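Local structure of uncharacterized conserved protein (Methanopyrus kandleri AV19, 2QYA) at residues Ala4-Gly14 with Val18-Glu30. The protein is of unknown function, a member of the DUF424 family of conserved proteins, and assembles from two copies of the chain. The protein carries 2 engineered substitutions. Sequence-based numbering, arbitrary orientation.
Sequences ARVLLNIHGTG and VLALCDEDLLGVE
L7 is wedged between its hairpin partner C22, E24 and L27, burying more surface than any other residue of 4-14 against 18-30. Its amide donates to C22 O at 2.6 Å and C22 N returns the bond to L7 O, so the pair is a hydrogen-bonded one of the antiparallel hairpin formed by strands 6-13 and 16-23. With CG anti to the carbonyl carbon (chi1 -50°), the isobutyl group leans over the start of the 3-10 turn: CD2 meets E24 CG at 3.9 Å, and CD1 packs on L27 CD2 at 3.7 Å, each side chain crossing that of L7 nearly at a right angle. E24 prolongs the pairing beyond the strand, its N bonding to R5 O at 3.1 Å with the donor tilted 26° from the carbonyl plane. With CG anti to the backbone N (chi1 -163°) and the chain extended beyond it, E24 runs alongside R5 and sets the carboxylate against R5 CB, 3.7 Å from OE1. The opposite charges stay apart, R5 NH1 lying 4.7 Å from E24 OE2, and both atoms bond instead to S49 OG. Shortening E24 to an alanine is likely to leave S49 OG without its carboxylate partner and to uncover L7 CD2 and the aliphatic base of R5. Farther along, N9 pairs with A20 and H11 with V18 through two bonds each, while on the reverse face L8 CD1 rests on L21 CD2 at 3.9 Å and I10 lies beside L19. From that face V6, L8 and L19 pack on helix 52-66, and V6 and L21 on helix 79-87; in the mixed sheet, strands 48-50 and 71-77 flank the hairpin, and near its turn H11 stacks on H11 of the second subunit.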
loop_
_atom_site.group_PDB
_atom_site.type_symbol
_atom_site.label_atom_id
_atom_site.label_comp_id
_atom_site.label_asym_id
_atom_site.label_seq_id
_atom_site.Cartn_x
_atom_site.Cartn_y
_atom_site.Cartn_z
ATOM N N ALA A 4 10.949 -19.966 15.805
ATOM C CA ALA A 4 11.459 -18.916 14.880
ATOM C C ALA A 4 10.328 -18.476 13.926
ATOM O O ALA A 4 10.048 -19.174 12.941
ATOM C CB ALA A 4 12.584 -19.485 14.099
ATOM N N ARG A 5 9.684 -17.350 14.211
ATOM C CA ARG A 5 8.437 -17.005 13.505
ATOM C C ARG A 5 8.391 -15.603 12.888
ATOM O O ARG A 5 8.826 -14.617 13.472
ATOM C CB ARG A 5 7.205 -17.176 14.424
ATOM C CG ARG A 5 6.856 -18.604 14.842
ATOM C CD ARG A 5 6.066 -19.339 13.776
ATOM N NE ARG A 5 5.534 -20.589 14.293
ATOM C CZ ARG A 5 4.280 -20.780 14.706
ATOM N NH1 ARG A 5 3.369 -19.807 14.662
ATOM N NH2 ARG A 5 3.938 -21.967 15.163
ATOM N N VAL A 6 7.777 -15.520 11.724
ATOM C CA VAL A 6 7.564 -14.231 11.094
ATOM C C VAL A 6 6.054 -13.913 10.960
ATOM O O VAL A 6 5.279 -14.784 10.594
ATOM C CB VAL A 6 8.285 -14.235 9.731
ATOM C CG1 VAL A 6 7.480 -15.026 8.698
ATOM C CG2 VAL A 6 8.563 -12.861 9.267
ATOM N N LEU A 7 5.652 -12.669 11.231
ATOM C CA LEU A 7 4.271 -12.203 10.975
ATOM C C LEU A 7 4.052 -11.732 9.524
ATOM O O LEU A 7 4.794 -10.866 8.994
ATOM C CB LEU A 7 3.901 -11.068 11.950
ATOM C CG LEU A 7 4.177 -11.322 13.442
ATOM C CD1 LEU A 7 4.079 -10.060 14.260
ATOM C CD2 LEU A 7 3.240 -12.402 13.984
ATOM N N LEU A 8 3.055 -12.316 8.862
ATOM C CA LEU A 8 2.694 -11.900 7.511
ATOM C C LEU A 8 1.295 -11.285 7.521
ATOM O O LEU A 8 0.310 -11.896 7.973
ATOM C CB LEU A 8 2.789 -13.054 6.525
ATOM C CG LEU A 8 2.428 -12.848 5.048
ATOM C CD1 LEU A 8 3.204 -11.720 4.347
ATOM C CD2 LEU A 8 2.690 -14.142 4.317
ATOM N N ASN A 9 1.234 -10.048 7.038
ATOM C CA ASN A 9 0.019 -9.284 7.008
ATOM C C ASN A 9 -0.139 -8.830 5.569
ATOM O O ASN A 9 0.684 -8.046 5.088
ATOM C CB ASN A 9 0.142 -8.127 7.998
ATOM C CG ASN A 9 -1.142 -7.267 8.100
ATOM O OD1 ASN A 9 -2.205 -7.631 7.584
ATOM N ND2 ASN A 9 -1.019 -6.108 8.765
ATOM N N ILE A 10 -1.153 -9.373 4.881
ATOM C CA ILE A 10 -1.500 -9.037 3.492
ATOM C C ILE A 10 -2.874 -8.359 3.404
ATOM O O ILE A 10 -3.893 -8.945 3.807
ATOM C CB ILE A 10 -1.585 -10.276 2.582
ATOM C CG1 ILE A 10 -0.241 -11.025 2.508
ATOM C CG2 ILE A 10 -2.110 -9.880 1.165
ATOM C CD1 ILE A 10 -0.295 -12.384 1.770
ATOM N N HIS A 11 -2.905 -7.147 2.860
ATOM C CA HIS A 11 -4.146 -6.426 2.625
ATOM C C HIS A 11 -4.135 -5.753 1.244
ATOM O O HIS A 11 -3.146 -5.133 0.855
ATOM C CB HIS A 11 -4.360 -5.373 3.703
ATOM C CG HIS A 11 -5.776 -4.930 3.811
ATOM N ND1 HIS A 11 -6.749 -5.700 4.411
ATOM C CD2 HIS A 11 -6.405 -3.830 3.340
ATOM C CE1 HIS A 11 -7.914 -5.082 4.329
ATOM N NE2 HIS A 11 -7.734 -3.947 3.678
ATOM N N GLY A 12 -5.229 -5.906 0.505
ATOM C CA GLY A 12 -5.393 -5.248 -0.774
ATOM C C GLY A 12 -6.470 -4.174 -0.715
ATOM O O GLY A 12 -7.574 -4.433 -0.226
ATOM N N THR A 13 -6.144 -2.975 -1.214
ATOM C CA THR A 13 -7.098 -1.887 -1.335
ATOM C C THR A 13 -6.778 -0.987 -2.531
ATOM O O THR A 13 -5.614 -0.721 -2.809
ATOM C CB THR A 13 -7.200 -1.064 -0.039
ATOM O OG1 THR A 13 -5.938 -1.083 0.652
ATOM C CG2 THR A 13 -8.270 -1.707 0.867
ATOM N N GLY A 14 -7.813 -0.536 -3.242
ATOM C CA GLY A 14 -7.617 0.254 -4.466
ATOM C C GLY A 14 -6.776 -0.485 -5.502
ATOM O O GLY A 14 -7.178 -1.546 -6.001
ATOM N N VAL A 18 -0.482 -4.707 -0.190
ATOM C CA VAL A 18 0.624 -4.621 0.714
ATOM C C VAL A 18 0.865 -5.973 1.390
ATOM O O VAL A 18 -0.043 -6.553 2.038
ATOM C CB VAL A 18 0.445 -3.510 1.787
ATOM C CG1 VAL A 18 1.787 -3.221 2.478
ATOM C CG2 VAL A 18 -0.037 -2.193 1.149
ATOM N N LEU A 19 2.093 -6.467 1.232
ATOM C CA LEU A 19 2.566 -7.627 1.947
ATOM C C LEU A 19 3.561 -7.110 2.960
ATOM O O LEU A 19 4.630 -6.595 2.589
ATOM C CB LEU A 19 3.212 -8.641 1.005
ATOM C CG LEU A 19 2.612 -8.923 -0.384
ATOM C CD1 LEU A 19 3.427 -9.948 -1.174
ATOM C CD2 LEU A 19 1.203 -9.374 -0.298
ATOM N N ALA A 20 3.177 -7.171 4.237
ATOM C CA ALA A 20 4.045 -6.747 5.325
ATOM C C ALA A 20 4.533 -7.948 6.155
ATOM O O ALA A 20 3.753 -8.818 6.542
ATOM C CB ALA A 20 3.356 -5.714 6.219
ATOM N N LEU A 21 5.822 -7.968 6.436
ATOM C CA LEU A 21 6.439 -9.074 7.152
ATOM C C LEU A 21 7.127 -8.457 8.327
ATOM O O LEU A 21 7.763 -7.413 8.186
ATOM C CB LEU A 21 7.467 -9.785 6.276
ATOM C CG LEU A 21 6.965 -10.616 5.109
ATOM C CD1 LEU A 21 7.925 -10.477 3.947
ATOM C CD2 LEU A 21 6.867 -12.066 5.522
ATOM N N CYS A 22 6.999 -9.080 9.488
ATOM C CA CYS A 22 7.687 -8.583 10.673
ATOM C C CYS A 22 8.128 -9.768 11.516
ATOM O O CYS A 22 7.352 -10.722 11.685
ATOM C CB CYS A 22 6.735 -7.698 11.476
ATOM S SG CYS A 22 7.411 -6.772 12.845
ATOM N N ASP A 23 9.351 -9.717 12.052
ATOM C CA ASP A 23 9.766 -10.710 13.060
ATOM C C ASP A 23 8.817 -10.645 14.261
ATOM O O ASP A 23 8.508 -9.575 14.779
ATOM C CB ASP A 23 11.231 -10.513 13.498
ATOM C CG ASP A 23 12.216 -10.873 12.401
ATOM O OD1 ASP A 23 11.823 -10.833 11.202
ATOM O OD2 ASP A 23 13.385 -11.208 12.729
ATOM N N GLU A 24 8.327 -11.803 14.671
ATOM C CA GLU A 24 7.360 -11.882 15.750
ATOM C C GLU A 24 7.907 -11.274 17.029
ATOM O O GLU A 24 7.204 -10.514 17.691
ATOM C CB GLU A 24 6.970 -13.331 15.969
ATOM C CG GLU A 24 5.707 -13.568 16.753
ATOM C CD GLU A 24 5.514 -15.051 16.985
ATOM O OE1 GLU A 24 6.388 -15.635 17.650
ATOM O OE2 GLU A 24 4.535 -15.629 16.473
ATOM N N ASP A 25 9.176 -11.554 17.342
ATOM C CA ASP A 25 9.794 -11.037 18.565
ATOM C C ASP A 25 9.992 -9.514 18.581
ATOM O O ASP A 25 10.384 -8.950 19.608
ATOM C CB ASP A 25 11.110 -11.777 18.883
ATOM C CG ASP A 25 12.175 -11.591 17.812
ATOM O OD1 ASP A 25 11.968 -10.809 16.843
ATOM O OD2 ASP A 25 13.247 -12.237 17.940
ATOM N N LEU A 26 9.713 -8.863 17.450
ATOM C CA LEU A 26 9.828 -7.413 17.314
ATOM C C LEU A 26 8.541 -6.674 17.600
ATOM O O LEU A 26 8.561 -5.487 17.883
ATOM C CB LEU A 26 10.275 -7.044 15.906
ATOM C CG LEU A 26 11.711 -7.247 15.436
ATOM C CD1 LEU A 26 11.812 -6.595 14.089
ATOM C CD2 LEU A 26 12.730 -6.651 16.409
ATOM N N LEU A 27 7.418 -7.371 17.492
ATOM C CA LEU A 27 6.107 -6.756 17.669
ATOM C C LEU A 27 6.008 -6.133 19.061
ATOM O O LEU A 27 6.397 -6.751 20.067
ATOM C CB LEU A 27 4.992 -7.766 17.394
ATOM C CG LEU A 27 3.546 -7.302 17.610
ATOM C CD1 LEU A 27 3.301 -5.983 16.911
ATOM C CD2 LEU A 27 2.515 -8.343 17.170
ATOM N N GLY A 28 5.540 -4.886 19.093
ATOM C CA GLY A 28 5.438 -4.114 20.328
ATOM C C GLY A 28 6.730 -3.537 20.888
ATOM O O GLY A 28 6.784 -3.166 22.060
ATOM N N VAL A 29 7.778 -3.462 20.074
ATOM C CA VAL A 29 9.040 -2.856 20.518
ATOM C C VAL A 29 9.167 -1.425 19.960
ATOM O O VAL A 29 8.383 -1.013 19.101
ATOM C CB VAL A 29 10.276 -3.757 20.176
ATOM C CG1 VAL A 29 10.888 -3.377 18.850
ATOM C CG2 VAL A 29 11.323 -3.671 21.263
ATOM N N GLU A 30 10.118 -0.661 20.488
ATOM C CA GLU A 30 10.402 0.675 19.973
ATOM C C GLU A 30 11.819 0.763 19.428
ATOM O O GLU A 30 12.778 0.334 20.073
ATOM C CB GLU A 30 10.153 1.753 21.030
ATOM C CG GLU A 30 8.670 2.026 21.262
ATOM C CD GLU A 30 8.393 3.338 21.992
ATOM O OE1 GLU A 30 9.303 4.207 22.081
ATOM O OE2 GLU A 30 7.242 3.494 22.474
#